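Antigen MTB48, Mycobacterial protein (Mycobacterium smegmatis, PDB 4WJ1) is the N-terminal PE and PPE part of EspB, exported through the ESX-1 type VII secretion system and probably involved in DNA conjugation in the recipient strain. Local coordinates at residues R17-C22 / A72-A77; G31-P36 / K157-Q162; Y46-A51 / P128-A133; A53-A58 / I275-P280; I145-D150 / H231-N236. All coordinates share one frame; numbering follows the deposited sequence.

How the interactions relate
The five contacts are strung along a rod-like helical chain; interactions 1 and 5 lie on opposite sides of its centre, their centres about 57 Å apart. Helix 40-96 supplies one side of interactions 1, 3 and 4. Interaction 1 stays within the PE region and interaction 5 within the PPE region, whereas interactions 2 and 4 join the two. Interactions 2, 3 and 4 form a touching group, centres 13 to 16 Å apart, and interaction 2 reaches interaction 5 through a probable backbone hydrogen bond from D150 N to P36 O. Interaction 3 is nested inside the loop closed by interaction 2, while interactions 2 and 4 cross. This interleaving is consistent with PE and PPE parts folded as one bundle.

Interaction 1 (R17-C22 / A72-A77); sequences RKAHEC and AAIRAA
K18 meets I74 with the middle of its chain and uses its far end elsewhere: NZ is gripped by E21 OE1 at 2.8 Å, in a salt bridge, and by the backbone oxygen of H176. E21 OE1 receives the ammonium from above its carboxylate plane. CG of K18 stands anti to the backbone N (chi1 -168°), and further bends along the chain curl NZ back over its own helix. The flank left behind by this turn lies against I74, with K18 CG 3.8 Å from I74 CD1. The same methyl lies 4.2 Å from C22 SG, while the other branch of I74 packs CG2 at 3.8 Å from A19 CB.

A19 CB is met by both I74 and R75. R75 runs extended from CG to NE and spreads its guanidinium so that A19 CB sits over the centre of one face, 3.5 Å above the plane. E16 and E23 take salt bridges from R75 NE and NH2, respectively, and should help hold that group flat over the methyl.

The two helical segments run nearly antiparallel at 165°, their axes 8.7 Å apart, as expected for the helical hairpin of a PE domain. Helix 187-230 adjoins the contact, its C192 and Q196 touching I74 and Q196 also touching K18, so that the hairpin packs against the PPE part.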
# COMPACT_ATOMS: atom_id res chain seq x y z
N ARG A 17 -22.57 5.59 14.38
CA ARG A 17 -21.76 6.56 13.65
C ARG A 17 -20.33 6.07 13.56
O ARG A 17 -19.71 6.15 12.50
CB ARG A 17 -21.81 7.95 14.31
CG ARG A 17 -22.98 8.85 13.86
CD ARG A 17 -23.49 9.80 14.97
NE ARG A 17 -22.44 10.24 15.90
CZ ARG A 17 -22.67 10.81 17.09
NH1 ARG A 17 -23.92 11.03 17.50
NH2 ARG A 17 -21.66 11.18 17.86
N LYS A 18 -19.80 5.53 14.65
CA LYS A 18 -18.42 5.07 14.66
C LYS A 18 -18.20 3.81 13.85
O LYS A 18 -17.18 3.67 13.18
CB LYS A 18 -17.93 4.82 16.07
CG LYS A 18 -16.44 4.63 16.14
CD LYS A 18 -15.73 5.97 16.03
CE LYS A 18 -14.51 5.90 15.15
NZ LYS A 18 -14.81 6.40 13.82
N ALA A 19 -19.14 2.87 13.93
CA ALA A 19 -19.03 1.66 13.14
C ALA A 19 -19.10 2.06 11.67
O ALA A 19 -18.39 1.53 10.82
CB ALA A 19 -20.12 0.67 13.49
N HIS A 20 -19.94 3.05 11.40
CA HIS A 20 -20.13 3.54 10.05
C HIS A 20 -18.84 4.18 9.54
O HIS A 20 -18.41 3.87 8.43
CB HIS A 20 -21.30 4.52 10.00
CG HIS A 20 -21.51 5.15 8.67
ND1 HIS A 20 -22.03 4.46 7.59
CD2 HIS A 20 -21.26 6.41 8.23
CE1 HIS A 20 -22.10 5.26 6.55
NE2 HIS A 20 -21.64 6.45 6.91
N GLU A 21 -18.21 5.03 10.34
CA GLU A 21 -16.94 5.64 9.93
C GLU A 21 -15.89 4.59 9.64
O GLU A 21 -15.11 4.73 8.70
CB GLU A 21 -16.38 6.59 10.99
CG GLU A 21 -17.18 7.85 11.24
CD GLU A 21 -16.61 8.66 12.40
OE1 GLU A 21 -16.84 8.28 13.57
OE2 GLU A 21 -15.92 9.66 12.14
N CYS A 22 -15.86 3.54 10.46
CA CYS A 22 -14.93 2.44 10.26
C CYS A 22 -15.11 1.72 8.94
O CYS A 22 -14.20 1.03 8.49
CB CYS A 22 -15.06 1.42 11.39
SG CYS A 22 -14.40 2.03 12.92
N ALA A 72 -17.78 -4.22 13.11
CA ALA A 72 -18.63 -5.31 13.53
C ALA A 72 -18.53 -5.49 15.04
O ALA A 72 -19.53 -5.77 15.71
CB ALA A 72 -18.25 -6.59 12.80
N ALA A 73 -17.33 -5.30 15.57
CA ALA A 73 -17.09 -5.42 17.00
C ALA A 73 -17.87 -4.34 17.73
O ALA A 73 -18.50 -4.59 18.76
CB ALA A 73 -15.62 -5.32 17.30
N ILE A 74 -17.84 -3.13 17.17
CA ILE A 74 -18.58 -2.01 17.73
C ILE A 74 -20.07 -2.32 17.72
O ILE A 74 -20.76 -2.12 18.71
CB ILE A 74 -18.29 -0.72 16.97
CG1 ILE A 74 -16.92 -0.17 17.38
CG2 ILE A 74 -19.32 0.33 17.24
CD1 ILE A 74 -16.37 0.89 16.42
N ARG A 75 -20.57 -2.86 16.61
CA ARG A 75 -21.98 -3.21 16.54
C ARG A 75 -22.34 -4.36 17.48
O ARG A 75 -23.48 -4.44 17.94
CB ARG A 75 -22.37 -3.58 15.11
CG ARG A 75 -22.20 -2.40 14.17
CD ARG A 75 -23.09 -2.50 12.98
NE ARG A 75 -23.05 -1.25 12.26
CZ ARG A 75 -22.28 -1.02 11.21
NH1 ARG A 75 -21.48 -1.98 10.74
NH2 ARG A 75 -22.31 0.17 10.63
N ALA A 76 -21.39 -5.24 17.77
CA ALA A 76 -21.67 -6.34 18.68
C ALA A 76 -21.80 -5.77 20.09
O ALA A 76 -22.70 -6.13 20.84
CB ALA A 76 -20.60 -7.40 18.60
N ALA A 77 -20.91 -4.86 20.43
CA ALA A 77 -21.00 -4.12 21.67
C ALA A 77 -22.35 -3.43 21.80
O ALA A 77 -23.05 -3.59 22.79
CB ALA A 77 -19.87 -3.11 21.77

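Interaction 2 (G31-P36 / K157-Q162); sequences GDATKP and KYFRDQ
Q162 and G31 make the direct polar link. G31 N donates to Q162 OE1 over 3.1 Å, nearly straight at 165°, but the donor approaches from well above the carbonyl plane rather than along a lone pair. The other end of the amide works through water: NE2 of Q162 donates to water 1 at 3.1 Å, and that water gives a weak bond to D32 O. Both ends of the amide thus serve the loop, which should fix its rotation. D32 also braces the loop from within, its OD1 accepting from A33 N at 2.8 Å.

Apolar contact centres on A33, whose CB lies 3.6 Å from F159 CB and 3.7 Å from F159 CD2. F159 carries CG anti to its backbone N (chi1 166°), which swings the ring alongside this methyl. Within the helix, Q162 CG lies over the centre of one face of the Y158 ring.

The contact ties the loop between helix 12-22 and helix 40-96 in the PE region to helix 154-178 of the PPE region. Beyond it F159 meets W163 of its own helix and M50, a selenomethionine of helix 40-96, while helix 187-230 packs against K157 and R160.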
# COMPACT_ATOMS: atom_id res chain seq x y z
N GLY A 31 -3.19 2.92 -10.54
CA GLY A 31 -3.33 2.04 -11.67
C GLY A 31 -2.10 1.18 -11.86
O GLY A 31 -1.24 1.09 -11.00
N ASP A 32 -2.01 0.54 -13.01
CA ASP A 32 -0.89 -0.31 -13.33
C ASP A 32 0.13 0.52 -14.15
O ASP A 32 -0.03 1.73 -14.30
CB ASP A 32 -1.41 -1.54 -14.09
CG ASP A 32 -0.50 -2.73 -13.97
OD1 ASP A 32 0.64 -2.58 -13.49
OD2 ASP A 32 -0.95 -3.81 -14.40
N ALA A 33 1.16 -0.13 -14.67
CA ALA A 33 2.19 0.55 -15.43
C ALA A 33 2.82 -0.43 -16.39
O ALA A 33 2.72 -1.64 -16.17
CB ALA A 33 3.24 1.12 -14.50
N THR A 34 3.47 0.07 -17.45
CA THR A 34 4.27 -0.78 -18.32
C THR A 34 5.77 -0.39 -18.30
O THR A 34 6.11 0.74 -17.98
CB THR A 34 3.74 -0.75 -19.75
OG1 THR A 34 3.78 0.59 -20.24
CG2 THR A 34 2.31 -1.23 -19.78
N LYS A 35 6.63 -1.37 -18.61
CA LYS A 35 8.08 -1.18 -18.83
C LYS A 35 8.40 -0.13 -19.88
O LYS A 35 7.75 -0.11 -20.92
CB LYS A 35 8.74 -2.47 -19.33
CG LYS A 35 8.98 -3.51 -18.31
CD LYS A 35 8.80 -4.88 -18.92
CE LYS A 35 9.70 -5.07 -20.09
NZ LYS A 35 9.70 -6.49 -20.52
N PRO A 36 9.44 0.69 -19.66
CA PRO A 36 9.89 1.67 -20.66
C PRO A 36 10.55 1.00 -21.85
O PRO A 36 10.45 1.51 -22.95
CB PRO A 36 10.90 2.53 -19.89
CG PRO A 36 10.82 2.11 -18.46
CD PRO A 36 10.21 0.76 -18.41
N LYS A 157 6.47 6.87 -14.86
CA LYS A 157 6.40 8.17 -14.19
C LYS A 157 4.99 8.44 -13.68
O LYS A 157 4.82 9.02 -12.62
CB LYS A 157 6.87 9.29 -15.11
CG LYS A 157 8.40 9.35 -15.22
CD LYS A 157 8.87 10.18 -16.41
CE LYS A 157 10.39 10.29 -16.41
NZ LYS A 157 10.92 10.71 -17.75
N TYR A 158 3.98 8.00 -14.42
CA TYR A 158 2.62 8.22 -13.95
C TYR A 158 2.32 7.33 -12.73
O TYR A 158 1.67 7.75 -11.78
CB TYR A 158 1.63 7.95 -15.07
CG TYR A 158 0.25 8.40 -14.71
CD1 TYR A 158 0.05 9.63 -14.12
CD2 TYR A 158 -0.86 7.59 -14.97
CE1 TYR A 158 -1.21 10.06 -13.79
CE2 TYR A 158 -2.13 8.01 -14.63
CZ TYR A 158 -2.30 9.25 -14.04
OH TYR A 158 -3.57 9.68 -13.72
N PHE A 159 2.80 6.09 -12.81
CA PHE A 159 2.75 5.13 -11.74
C PHE A 159 3.37 5.74 -10.50
O PHE A 159 2.79 5.71 -9.42
CB PHE A 159 3.48 3.85 -12.19
CG PHE A 159 3.80 2.85 -11.08
CD1 PHE A 159 4.98 2.94 -10.36
CD2 PHE A 159 2.96 1.77 -10.84
CE1 PHE A 159 5.30 2.01 -9.39
CE2 PHE A 159 3.27 0.83 -9.86
CZ PHE A 159 4.44 0.95 -9.13
N ARG A 160 4.54 6.34 -10.67
CA ARG A 160 5.23 7.00 -9.57
C ARG A 160 4.35 8.10 -8.99
O ARG A 160 4.17 8.18 -7.79
CB ARG A 160 6.57 7.56 -10.03
CG ARG A 160 7.40 8.20 -8.94
CD ARG A 160 7.11 9.69 -8.79
NE ARG A 160 7.04 10.36 -10.09
CZ ARG A 160 8.10 10.80 -10.75
NH1 ARG A 160 9.31 10.63 -10.24
NH2 ARG A 160 7.96 11.40 -11.93
N ASP A 161 3.82 8.96 -9.85
CA ASP A 161 2.95 10.03 -9.38
C ASP A 161 1.74 9.49 -8.63
O ASP A 161 1.32 10.04 -7.61
CB ASP A 161 2.48 10.89 -10.56
CG ASP A 161 3.60 11.67 -11.22
OD1 ASP A 161 4.70 11.76 -10.65
OD2 ASP A 161 3.37 12.22 -12.32
N GLN A 162 1.16 8.39 -9.13
CA GLN A 162 -0.05 7.87 -8.53
C GLN A 162 0.19 7.34 -7.12
O GLN A 162 -0.64 7.51 -6.23
CB GLN A 162 -0.64 6.76 -9.39
CG GLN A 162 -1.25 7.21 -10.69
CD GLN A 162 -1.95 6.08 -11.37
OE1 GLN A 162 -3.16 5.95 -11.25
NE2 GLN A 162 -1.20 5.23 -12.07
O HOH W 1 -2.53 3.99 -14.64

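Interaction 3 (Y46-A51 / P128-A133); sequences YSKLMA and PSAAAA
K48 leaves helix 40-96 and stretches along the loop segment 128-133, meeting P128 first. At its base, CB packs against I275 CD1 of the C-terminal segment. CG, placed anti to the carbonyl carbon (chi1 -69°), passes 3.9 Å from P128 O, and CD continues past the same oxygen. CE comes nearest to it, at 3.3 Å, a methylene beside a carbonyl rather than a hydrogen bond. With every torsion beyond CG extended, NZ is carried on to A130, 3.8 Å from its backbone N and 4.1 Å from its CB. The side chain thus runs alongside the loop from P128 to A130. Y127, just before the segment, also touches K48.

The loop belongs to the long connection between helix 40-96 and helix 139-147, which links the PE and PPE parts of the chain, and here it lies on the surface of the helical bundle. P128 is the residue that seats it. Its ring bears on one helical turn, CB at 3.5 Å from S47 OG and CD at 3.8 Å from A51 CB, with CG also 3.6 Å from S47 O.

The S47 hydroxyl is turned back to its own helix, where it is within hydrogen-bonding geometry of both S44 O and A43 O, which must share its single proton, and so offers the proline an already engaged oxygen.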
# COMPACT_ATOMS: atom_id res chain seq x y z
N TYR A 46 11.63 -3.15 -13.01
CA TYR A 46 10.19 -3.07 -13.21
C TYR A 46 9.40 -4.14 -12.46
O TYR A 46 8.41 -3.84 -11.79
CB TYR A 46 9.87 -3.20 -14.69
CG TYR A 46 8.40 -3.33 -14.98
CD1 TYR A 46 7.56 -2.21 -14.96
CD2 TYR A 46 7.86 -4.57 -15.30
CE1 TYR A 46 6.21 -2.33 -15.25
CE2 TYR A 46 6.52 -4.71 -15.57
CZ TYR A 46 5.70 -3.59 -15.55
OH TYR A 46 4.36 -3.74 -15.83
N SER A 47 9.81 -5.39 -12.59
CA SER A 47 9.05 -6.47 -12.00
C SER A 47 9.11 -6.36 -10.47
O SER A 47 8.18 -6.80 -9.78
CB SER A 47 9.58 -7.82 -12.48
OG SER A 47 10.90 -8.02 -12.02
N LYS A 48 10.18 -5.76 -9.96
CA LYS A 48 10.30 -5.52 -8.52
C LYS A 48 9.27 -4.49 -8.07
O LYS A 48 8.52 -4.73 -7.13
CB LYS A 48 11.71 -5.05 -8.15
CG LYS A 48 12.75 -6.15 -8.31
CD LYS A 48 14.11 -5.77 -7.77
CE LYS A 48 15.09 -6.93 -7.95
NZ LYS A 48 16.43 -6.65 -7.36
N LEU A 49 9.23 -3.35 -8.76
CA LEU A 49 8.27 -2.32 -8.41
C LEU A 49 6.84 -2.82 -8.52
O LEU A 49 6.01 -2.48 -7.69
CB LEU A 49 8.45 -1.09 -9.28
CG LEU A 49 9.73 -0.31 -9.02
CD1 LEU A 49 9.97 0.73 -10.12
CD2 LEU A 49 9.68 0.35 -7.66
N MSE A 50 6.56 -3.62 -9.53
CA MSE A 50 5.21 -4.15 -9.69
C MSE A 50 4.89 -5.09 -8.52
O MSE A 50 3.76 -5.14 -8.04
CB MSE A 50 5.06 -4.89 -11.02
CG MSE A 50 5.15 -4.01 -12.26
SE MSE A 50 4.05 -2.38 -12.21
CE MSE A 50 5.48 -1.16 -11.65
N ALA A 51 5.89 -5.84 -8.08
CA ALA A 51 5.68 -6.82 -7.02
C ALA A 51 5.38 -6.09 -5.71
O ALA A 51 4.48 -6.48 -4.97
CB ALA A 51 6.89 -7.73 -6.87
N PRO A 128 11.00 -10.72 -7.11
CA PRO A 128 11.95 -11.04 -8.18
C PRO A 128 13.38 -10.67 -7.79
O PRO A 128 13.58 -9.73 -7.01
CB PRO A 128 11.47 -10.17 -9.34
CG PRO A 128 10.07 -9.78 -8.99
CD PRO A 128 10.04 -9.68 -7.51
N SER A 129 14.36 -11.39 -8.32
CA SER A 129 15.77 -11.08 -8.06
C SER A 129 16.54 -10.83 -9.36
O SER A 129 16.41 -11.60 -10.32
CB SER A 129 16.42 -12.21 -7.26
OG SER A 129 16.46 -13.40 -8.02
N ALA A 130 17.34 -9.77 -9.38
CA ALA A 130 18.09 -9.39 -10.58
C ALA A 130 19.14 -10.42 -10.97
O ALA A 130 19.43 -11.35 -10.22
CB ALA A 130 18.75 -8.02 -10.39
N ALA A 131 19.70 -10.25 -12.17
CA ALA A 131 20.81 -11.07 -12.62
C ALA A 131 22.07 -10.70 -11.84
O ALA A 131 22.33 -9.51 -11.62
CB ALA A 131 21.03 -10.90 -14.13
N ALA A 132 22.84 -11.70 -11.44
CA ALA A 132 24.12 -11.47 -10.78
C ALA A 132 25.03 -10.57 -11.64
O ALA A 132 25.53 -9.54 -11.19
CB ALA A 132 24.79 -12.79 -10.48
N ALA A 133 25.22 -10.97 -12.90
CA ALA A 133 25.98 -10.17 -13.85
C ALA A 133 25.18 -10.02 -15.15
O ALA A 133 24.97 -11.00 -15.88
CB ALA A 133 27.35 -10.82 -14.12

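Interaction 4 (A53-A58 / I275-P280); sequences AAKLKA and IQEIRP
Segment 275-280 is an extended strap laid along helix 40-96 of the PE-PPE helical bundle, running in roughly the same direction as the helical segment 53-58. Its backbone closes on the helix toward its end: the CA atoms of K55 and R279 are 7.7 Å apart, and those of L56 and P280 6.7 Å. The strap follows helix 248-272 and brings the end of the PPE region back over the PE helix.

On the strap side P280 contributes most. Its ring rests against two side chains from successive helix positions, with CD 3.7 Å from K55 CG and CG 3.6 Å from L56 CD2. L56 holds its CG anti to the carbonyl carbon (chi1 -78°), which brings its branches round to the strap. Its second methyl, CD1, reaches I278 CG2 at 4.2 Å, so the leucine spans two strap residues. W163 of helix 154-178 touches L56, and M206 of helix 187-230 touches P280, so both helices border this patch.

K55 behaves differently along its length. The hydrocarbon near its base packs on the proline, while bends further out bring NZ over the charged part of the strap. It stops 4.3 Å from E277 OE2, too far for a salt bridge, a probably loose attraction. That same OE2 pairs with R279 NE at 3.5 Å, a salt bridge by charge alone, since the oxygen sits off the guanidinium plane and its N-H groups aim elsewhere.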
# COMPACT_ATOMS: atom_id res chain seq x y z
N ALA A 53 4.07 -3.07 -5.52
CA ALA A 53 2.76 -2.46 -5.69
C ALA A 53 1.66 -3.49 -5.39
O ALA A 53 0.69 -3.18 -4.71
CB ALA A 53 2.59 -1.90 -7.10
N ALA A 54 1.83 -4.70 -5.91
CA ALA A 54 0.87 -5.76 -5.70
C ALA A 54 0.80 -6.14 -4.21
O ALA A 54 -0.29 -6.39 -3.68
CB ALA A 54 1.24 -6.98 -6.54
N LYS A 55 1.95 -6.19 -3.54
CA LYS A 55 1.99 -6.53 -2.13
C LYS A 55 1.27 -5.46 -1.32
O LYS A 55 0.55 -5.77 -0.37
CB LYS A 55 3.44 -6.70 -1.64
CG LYS A 55 3.59 -6.90 -0.13
CD LYS A 55 3.24 -8.32 0.31
CE LYS A 55 4.21 -8.84 1.37
NZ LYS A 55 5.59 -9.11 0.83
N LEU A 56 1.45 -4.21 -1.71
CA LEU A 56 0.80 -3.12 -1.01
C LEU A 56 -0.70 -3.18 -1.22
O LEU A 56 -1.46 -3.05 -0.27
CB LEU A 56 1.35 -1.77 -1.47
CG LEU A 56 2.70 -1.39 -0.88
CD1 LEU A 56 3.21 -0.11 -1.51
CD2 LEU A 56 2.55 -1.16 0.60
N LYS A 57 -1.13 -3.39 -2.45
CA LYS A 57 -2.55 -3.43 -2.73
C LYS A 57 -3.23 -4.55 -1.96
O LYS A 57 -4.31 -4.36 -1.42
CB LYS A 57 -2.82 -3.58 -4.23
CG LYS A 57 -2.50 -2.30 -4.98
CD LYS A 57 -2.86 -2.38 -6.47
CE LYS A 57 -2.41 -1.15 -7.22
NZ LYS A 57 -2.50 -1.33 -8.71
N ALA A 58 -2.58 -5.72 -1.90
CA ALA A 58 -3.14 -6.85 -1.18
C ALA A 58 -3.19 -6.56 0.32
O ALA A 58 -4.14 -6.93 1.00
CB ALA A 58 -2.34 -8.10 -1.45
N ILE A 275 16.78 -0.84 -6.49
CA ILE A 275 15.74 -0.43 -5.56
C ILE A 275 15.57 -1.47 -4.46
O ILE A 275 16.01 -2.61 -4.60
CB ILE A 275 14.41 -0.26 -6.27
CG1 ILE A 275 14.01 -1.59 -6.92
CG2 ILE A 275 14.50 0.83 -7.31
CD1 ILE A 275 12.67 -1.56 -7.55
N GLN A 276 14.93 -1.08 -3.36
CA GLN A 276 14.73 -2.01 -2.27
C GLN A 276 13.27 -2.45 -2.17
O GLN A 276 12.36 -1.69 -2.51
CB GLN A 276 15.21 -1.42 -0.94
CG GLN A 276 15.21 0.09 -0.86
CD GLN A 276 15.87 0.60 0.42
OE1 GLN A 276 17.08 0.42 0.62
NE2 GLN A 276 15.09 1.24 1.29
N GLU A 277 13.08 -3.68 -1.72
CA GLU A 277 11.77 -4.28 -1.53
C GLU A 277 10.95 -3.49 -0.52
O GLU A 277 11.47 -3.04 0.49
CB GLU A 277 11.91 -5.74 -1.08
CG GLU A 277 10.59 -6.50 -1.02
CD GLU A 277 10.75 -7.93 -0.50
OE1 GLU A 277 11.91 -8.38 -0.31
OE2 GLU A 277 9.71 -8.59 -0.29
N ILE A 278 9.67 -3.29 -0.83
CA ILE A 278 8.74 -2.67 0.09
C ILE A 278 8.06 -3.80 0.82
O ILE A 278 7.35 -4.61 0.21
CB ILE A 278 7.68 -1.81 -0.64
CG1 ILE A 278 8.34 -0.83 -1.61
CG2 ILE A 278 6.82 -1.07 0.36
CD1 ILE A 278 9.19 0.21 -0.91
N ARG A 279 8.29 -3.90 2.13
CA ARG A 279 7.65 -4.96 2.90
C ARG A 279 6.72 -4.40 3.96
O ARG A 279 7.12 -4.19 5.09
CB ARG A 279 8.71 -5.85 3.54
CG ARG A 279 8.72 -7.25 2.96
CD ARG A 279 10.11 -7.84 2.97
NE ARG A 279 10.08 -9.29 3.10
CZ ARG A 279 11.16 -10.05 3.22
NH1 ARG A 279 12.36 -9.48 3.23
NH2 ARG A 279 11.04 -11.36 3.34
N PRO A 280 5.46 -4.12 3.58
CA PRO A 280 4.54 -3.55 4.55
C PRO A 280 4.06 -4.61 5.54
O PRO A 280 3.76 -5.75 5.14
CB PRO A 280 3.38 -3.04 3.69
CG PRO A 280 3.35 -4.03 2.54
CD PRO A 280 4.82 -4.33 2.26

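Interaction 5 (I145-D150 / H231-N236); sequences IIHSGD and HPTLEN
I146 and H231 meet by a CH-pi contact: the methyl CD1 stands 3.6 Å from the centroid of the imidazole, only 13° from the ring normal. H231 has CG anti to its backbone N (chi1 -170°), which helps present that face. H147 lies with CB 3.8 Å from L234 CB, the two side chains alongside each other and pointing opposite ways, while L234 N lies over one ring face, toward the rim. The far end of that ring reaches T233, with NE2 3.6 Å from T233 CA.

In the second shell, P232 CD covers the opposite face of H231, and H231 ND1 donates to P232 O at 2.7 Å, in the carbonyl plane and on a lone pair. S262 of helix 248-272 bonds the other ring nitrogen. T233, the N-cap of helix 234-242, forms a capping box with N236: T233 OG1 accepts from N236 N at 3.0 Å, and N236 OD1 from T233 N. This probably helps hold the turn against which H147 rests. The contact joins the end of helix 139-147 to the turn between helices 187-230 and 234-242.

Water 2, at the edge of the H147 ring, lies 2.8 Å from NE2 and can donate to H231 O, though it has more acceptors in reach than protons. H231 uses both ring nitrogens and H147 its NE2 for polar partners, so edge bonds and face packing probably together set the ring orientations.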
# COMPACT_ATOMS: atom_id res chain seq x y z
N ILE A 145 16.85 -1.22 -28.72
CA ILE A 145 15.96 -1.68 -27.67
C ILE A 145 15.47 -0.49 -26.85
O ILE A 145 14.28 -0.36 -26.57
CB ILE A 145 16.66 -2.69 -26.76
CG1 ILE A 145 16.85 -4.02 -27.48
CG2 ILE A 145 15.89 -2.91 -25.45
CD1 ILE A 145 17.78 -4.93 -26.77
N ILE A 146 16.41 0.39 -26.48
CA ILE A 146 16.07 1.57 -25.70
C ILE A 146 15.08 2.46 -26.46
O ILE A 146 14.08 2.92 -25.89
CB ILE A 146 17.34 2.38 -25.35
CG1 ILE A 146 18.18 1.61 -24.33
CG2 ILE A 146 16.99 3.74 -24.77
CD1 ILE A 146 19.58 2.13 -24.19
N HIS A 147 15.32 2.69 -27.74
CA HIS A 147 14.54 3.71 -28.42
C HIS A 147 13.29 3.19 -29.11
O HIS A 147 12.45 3.97 -29.53
CB HIS A 147 15.43 4.48 -29.38
CG HIS A 147 16.37 5.41 -28.67
ND1 HIS A 147 16.07 6.73 -28.42
CD2 HIS A 147 17.59 5.18 -28.10
CE1 HIS A 147 17.07 7.28 -27.74
NE2 HIS A 147 17.99 6.37 -27.54
N SER A 148 13.14 1.87 -29.17
CA SER A 148 11.90 1.31 -29.70
C SER A 148 10.83 1.28 -28.61
O SER A 148 9.66 1.00 -28.87
CB SER A 148 12.14 -0.08 -30.28
OG SER A 148 12.12 -1.05 -29.26
N GLY A 149 11.22 1.58 -27.39
CA GLY A 149 10.26 1.66 -26.31
C GLY A 149 9.89 3.11 -26.06
O GLY A 149 9.98 3.96 -26.96
N ASP A 150 9.49 3.40 -24.83
CA ASP A 150 9.16 4.76 -24.43
C ASP A 150 10.33 5.37 -23.67
O ASP A 150 10.47 5.20 -22.46
CB ASP A 150 7.89 4.78 -23.57
CG ASP A 150 7.58 6.16 -23.02
OD1 ASP A 150 8.07 7.16 -23.61
OD2 ASP A 150 6.85 6.24 -22.00
N HIS A 231 23.23 7.19 -23.22
CA HIS A 231 23.47 6.04 -24.08
C HIS A 231 23.42 6.49 -25.53
O HIS A 231 22.70 7.43 -25.86
CB HIS A 231 22.44 4.94 -23.84
CG HIS A 231 22.76 3.65 -24.53
ND1 HIS A 231 22.49 3.43 -25.86
CD2 HIS A 231 23.37 2.53 -24.07
CE1 HIS A 231 22.89 2.22 -26.19
NE2 HIS A 231 23.43 1.65 -25.12
N PRO A 232 24.20 5.85 -26.40
CA PRO A 232 24.07 6.18 -27.82
C PRO A 232 22.62 6.06 -28.29
O PRO A 232 21.90 5.16 -27.86
CB PRO A 232 24.97 5.15 -28.48
CG PRO A 232 26.05 4.92 -27.47
CD PRO A 232 25.35 4.96 -26.15
N THR A 233 22.21 6.98 -29.14
CA THR A 233 20.82 7.02 -29.59
C THR A 233 20.64 6.20 -30.84
O THR A 233 21.61 5.77 -31.46
CB THR A 233 20.37 8.45 -29.87
OG1 THR A 233 21.22 9.02 -30.88
CG2 THR A 233 20.42 9.28 -28.60
N LEU A 234 19.38 5.98 -31.20
CA LEU A 234 19.09 5.21 -32.38
C LEU A 234 19.54 6.04 -33.57
O LEU A 234 20.05 5.51 -34.55
CB LEU A 234 17.60 4.85 -32.45
CG LEU A 234 17.24 3.83 -33.54
CD1 LEU A 234 18.20 2.64 -33.54
CD2 LEU A 234 15.81 3.35 -33.35
N GLU A 235 19.40 7.36 -33.45
CA GLU A 235 19.91 8.28 -34.46
C GLU A 235 21.43 8.16 -34.59
O GLU A 235 21.97 8.33 -35.68
CB GLU A 235 19.52 9.73 -34.12
CG GLU A 235 19.99 10.74 -35.18
CD GLU A 235 19.55 12.19 -34.93
OE1 GLU A 235 18.90 12.47 -33.90
OE2 GLU A 235 19.85 13.05 -35.81
N ASN A 236 22.12 7.84 -33.49
CA ASN A 236 23.55 7.61 -33.56
C ASN A 236 23.85 6.43 -34.47
O ASN A 236 24.86 6.43 -35.19
CB ASN A 236 24.17 7.37 -32.18
CG ASN A 236 24.30 8.64 -31.37
OD1 ASN A 236 24.42 8.60 -30.14
ND2 ASN A 236 24.28 9.78 -32.04
O HOH W 2 19.97 6.92 -25.62